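Local coordinates for DUF952 domain-containing protein (Caulobacter vibrioides, PDB 2O0Q) that is of unknown function but belongs to the DUF952 family, grouped with the ADP-ribosyl superfamily of ADP-ribosyltransferase-like proteins, to which it is probably distantly related, at residues G39-E44 and G77-P82. Sequence-based numbering, arbitrary orientation.
Sequences GEQAQE and GGARFP
In the six-stranded antiparallel sheet of this DUF952 fold, strand 80-84 lies between strands 70-74 and 34-38, and helix 39-49, which comes next in the chain after strand 34-38, reaches across to it through Gln41. The helix and strand segments run nearly at right angles, 85° between their directions, with axes 9.7 Å apart, so one long side chain spans the gap. Extended beyond CG, Gln41 lays its amide over one face of the Phe81 ring, stacked on it with the two planes 27° apart. Gln41 OE1 lies over the face, shifted toward the CD2-CE2 side, 3.4 Å from Phe81 CD2, while further back along the chain Gln41 CB packs 3.9 Å from Phe81 CE2. The same oxygen accepts a hydrogen bond from the backbone N of Ala38, at the end of the neighbouring strand, and Pro82 CD approaches it as well. Beside Ala79 CB, Gln41 NE2 donates to Arg80 O at 3.2 Å, and bonds at both ends of the amide should hold its rotation over the ring. The NE2 bond is almost straight at the hydrogen (172°), yet the nitrogen stands well above the Arg80 carbonyl plane.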
ATOM      1  N   GLY A  39      -8.389  -2.858   3.992  1.00 12.15           N
ATOM      2  CA  GLY A  39      -8.239  -2.388   5.356  1.00 14.33           C
ATOM      3  C   GLY A  39      -8.061  -3.457   6.427  1.00 15.84           C
ATOM      4  O   GLY A  39      -7.221  -3.305   7.315  1.00 14.53           O
ATOM      5  N   GLU A  40      -8.833  -4.539   6.354  1.00 24.09           N
ATOM      6  CA  GLU A  40      -8.745  -5.591   7.367  1.00 24.15           C
ATOM      7  C   GLU A  40      -7.456  -6.398   7.309  1.00 20.82           C
ATOM      8  O   GLU A  40      -7.150  -7.140   8.242  1.00 18.55           O
ATOM      9  CB  GLU A  40      -9.925  -6.560   7.246  1.00 30.49           C
ATOM     10  CG  GLU A  40     -11.195  -5.939   6.717  1.00 35.90           C
ATOM     11  CD  GLU A  40     -11.122  -5.686   5.227  1.00 37.96           C
ATOM     12  OE1 GLU A  40     -10.989  -6.667   4.471  1.00 40.49           O
ATOM     13  OE2 GLU A  40     -11.190  -4.514   4.812  1.00 37.34           O
ATOM     14  N   GLN A  41      -6.705  -6.249   6.221  1.00 20.19           N
ATOM     15  CA  GLN A  41      -5.460  -6.991   6.031  1.00 17.21           C
ATOM     16  C   GLN A  41      -4.217  -6.098   6.147  1.00 16.57           C
ATOM     17  O   GLN A  41      -3.099  -6.593   6.312  1.00 13.88           O
ATOM     18  CB  GLN A  41      -5.488  -7.658   4.647  1.00 20.33           C
ATOM     19  CG  GLN A  41      -6.900  -7.762   4.064  1.00 25.76           C
ATOM     20  CD  GLN A  41      -6.936  -8.080   2.576  1.00 28.19           C
ATOM     21  OE1 GLN A  41      -6.203  -7.489   1.766  1.00 24.74           O
ATOM     22  NE2 GLN A  41      -7.813  -9.003   2.206  1.00 30.69           N
ATOM     23  N   ALA A  42      -4.426  -4.786   6.078  1.00 15.93           N
ATOM     24  CA  ALA A  42      -3.336  -3.809   6.130  1.00 14.33           C
ATOM     25  C   ALA A  42      -2.378  -3.898   7.314  1.00 13.97           C
ATOM     26  O   ALA A  42      -1.162  -3.852   7.131  1.00 10.39           O
ATOM     27  CB  ALA A  42      -3.908  -2.398   6.050  1.00 14.65           C
ATOM     28  N   GLN A  43      -2.907  -4.001   8.529  1.00 12.47           N
ATOM     29  CA  GLN A  43      -2.034  -4.072   9.692  1.00 14.31           C
ATOM     30  C   GLN A  43      -1.130  -5.305   9.651  1.00 15.67           C
ATOM     31  O   GLN A  43       0.047  -5.227  10.003  1.00 15.76           O
ATOM     32  CB  GLN A  43      -2.858  -4.066  10.980  1.00 15.26           C
ATOM     33  CG  GLN A  43      -2.020  -3.984  12.250  1.00 17.07           C
ATOM     34  CD  GLN A  43      -1.151  -2.739  12.310  1.00 14.66           C
ATOM     35  OE1 GLN A  43       0.083  -2.822  12.254  1.00 17.14           O
ATOM     36  NE2 GLN A  43      -1.784  -1.582  12.421  1.00 12.71           N
ATOM     37  N   GLU A  44      -1.669  -6.445   9.222  1.00 15.00           N
ATOM     38  CA  GLU A  44      -0.865  -7.661   9.156  1.00 15.65           C
ATOM     39  C   GLU A  44       0.236  -7.488   8.112  1.00 14.22           C
ATOM     40  O   GLU A  44       1.368  -7.939   8.309  1.00 14.12           O
ATOM     41  CB  GLU A  44      -1.725  -8.886   8.808  1.00 17.74           C
ATOM     42  CG  GLU A  44      -0.986 -10.213   9.056  1.00 20.96           C
ATOM     43  CD  GLU A  44      -1.847 -11.449   8.835  1.00 23.85           C
ATOM     44  OE1 GLU A  44      -2.971 -11.507   9.375  1.00 21.84           O
ATOM     45  OE2 GLU A  44      -1.391 -12.377   8.130  1.00 25.07           O
ATOM     46  N   GLY A  77      -3.928 -16.506   3.724  1.00 13.30           N
ATOM     47  CA  GLY A  77      -5.037 -16.974   4.538  1.00 13.57           C
ATOM     48  C   GLY A  77      -6.347 -17.122   3.791  1.00 14.99           C
ATOM     49  O   GLY A  77      -7.414 -17.128   4.403  1.00 15.57           O
ATOM     50  N   GLY A  78      -6.273 -17.227   2.470  1.00 14.73           N
ATOM     51  CA  GLY A  78      -7.478 -17.386   1.675  1.00 16.82           C
ATOM     52  C   GLY A  78      -8.201 -16.089   1.367  1.00 17.53           C
ATOM     53  O   GLY A  78      -9.197 -16.087   0.641  1.00 18.84           O
ATOM     54  N   ALA A  79      -7.710 -14.981   1.915  1.00 16.34           N
ATOM     55  CA  ALA A  79      -8.334 -13.686   1.676  1.00 15.36           C
ATOM     56  C   ALA A  79      -7.923 -13.137   0.309  1.00 16.41           C
ATOM     57  O   ALA A  79      -6.822 -13.415  -0.163  1.00 17.18           O
ATOM     58  CB  ALA A  79      -7.940 -12.711   2.782  1.00 17.73           C
ATOM     59  N   ARG A  80      -8.807 -12.365  -0.328  1.00 16.27           N
ATOM     60  CA  ARG A  80      -8.506 -11.781  -1.638  1.00 16.98           C
ATOM     61  C   ARG A  80      -7.773 -10.458  -1.489  1.00 16.61           C
ATOM     62  O   ARG A  80      -8.281  -9.520  -0.870  1.00 16.23           O
ATOM     63  CB  ARG A  80      -9.784 -11.556  -2.453  1.00 17.51           C
ATOM     64  CG  ARG A  80     -10.442 -12.831  -2.967  1.00 20.82           C
ATOM     65  CD  ARG A  80     -11.612 -12.501  -3.887  1.00 27.32           C
ATOM     66  NE  ARG A  80     -12.266 -13.688  -4.439  1.00 32.77           N
ATOM     67  CZ  ARG A  80     -11.701 -14.537  -5.293  1.00 35.65           C
ATOM     68  NH1 ARG A  80     -10.454 -14.347  -5.709  1.00 37.87           N
ATOM     69  NH2 ARG A  80     -12.389 -15.579  -5.742  1.00 38.02           N
ATOM     70  N   PHE A  81      -6.571 -10.387  -2.050  1.00 14.26           N
ATOM     71  CA  PHE A  81      -5.781  -9.168  -1.975  1.00 13.79           C
ATOM     72  C   PHE A  81      -5.874  -8.365  -3.264  1.00 13.64           C
ATOM     73  O   PHE A  81      -5.874  -8.920  -4.365  1.00 13.25           O
ATOM     74  CB  PHE A  81      -4.309  -9.490  -1.677  1.00 13.58           C
ATOM     75  CG  PHE A  81      -4.038  -9.814  -0.230  1.00 12.99           C
ATOM     76  CD1 PHE A  81      -4.504 -10.994   0.333  1.00 13.90           C
ATOM     77  CD2 PHE A  81      -3.340  -8.918   0.576  1.00 14.69           C
ATOM     78  CE1 PHE A  81      -4.281 -11.280   1.682  1.00 14.96           C
ATOM     79  CE2 PHE A  81      -3.112  -9.192   1.922  1.00 13.52           C
ATOM     80  CZ  PHE A  81      -3.584 -10.374   2.477  1.00 14.77           C
ATOM     81  N   PRO A  82      -5.967  -7.035  -3.141  1.00 12.18           N
ATOM     82  CA  PRO A  82      -6.055  -6.199  -4.337  1.00 11.67           C
ATOM     83  C   PRO A  82      -4.679  -6.072  -4.980  1.00 11.86           C
ATOM     84  O   PRO A  82      -3.731  -5.617  -4.338  1.00 12.97           O
ATOM     85  CB  PRO A  82      -6.578  -4.871  -3.793  1.00 11.97           C
ATOM     86  CG  PRO A  82      -5.984  -4.811  -2.422  1.00 11.23           C
ATOM     87  CD  PRO A  82      -6.122  -6.237  -1.911  1.00 12.67           C
TER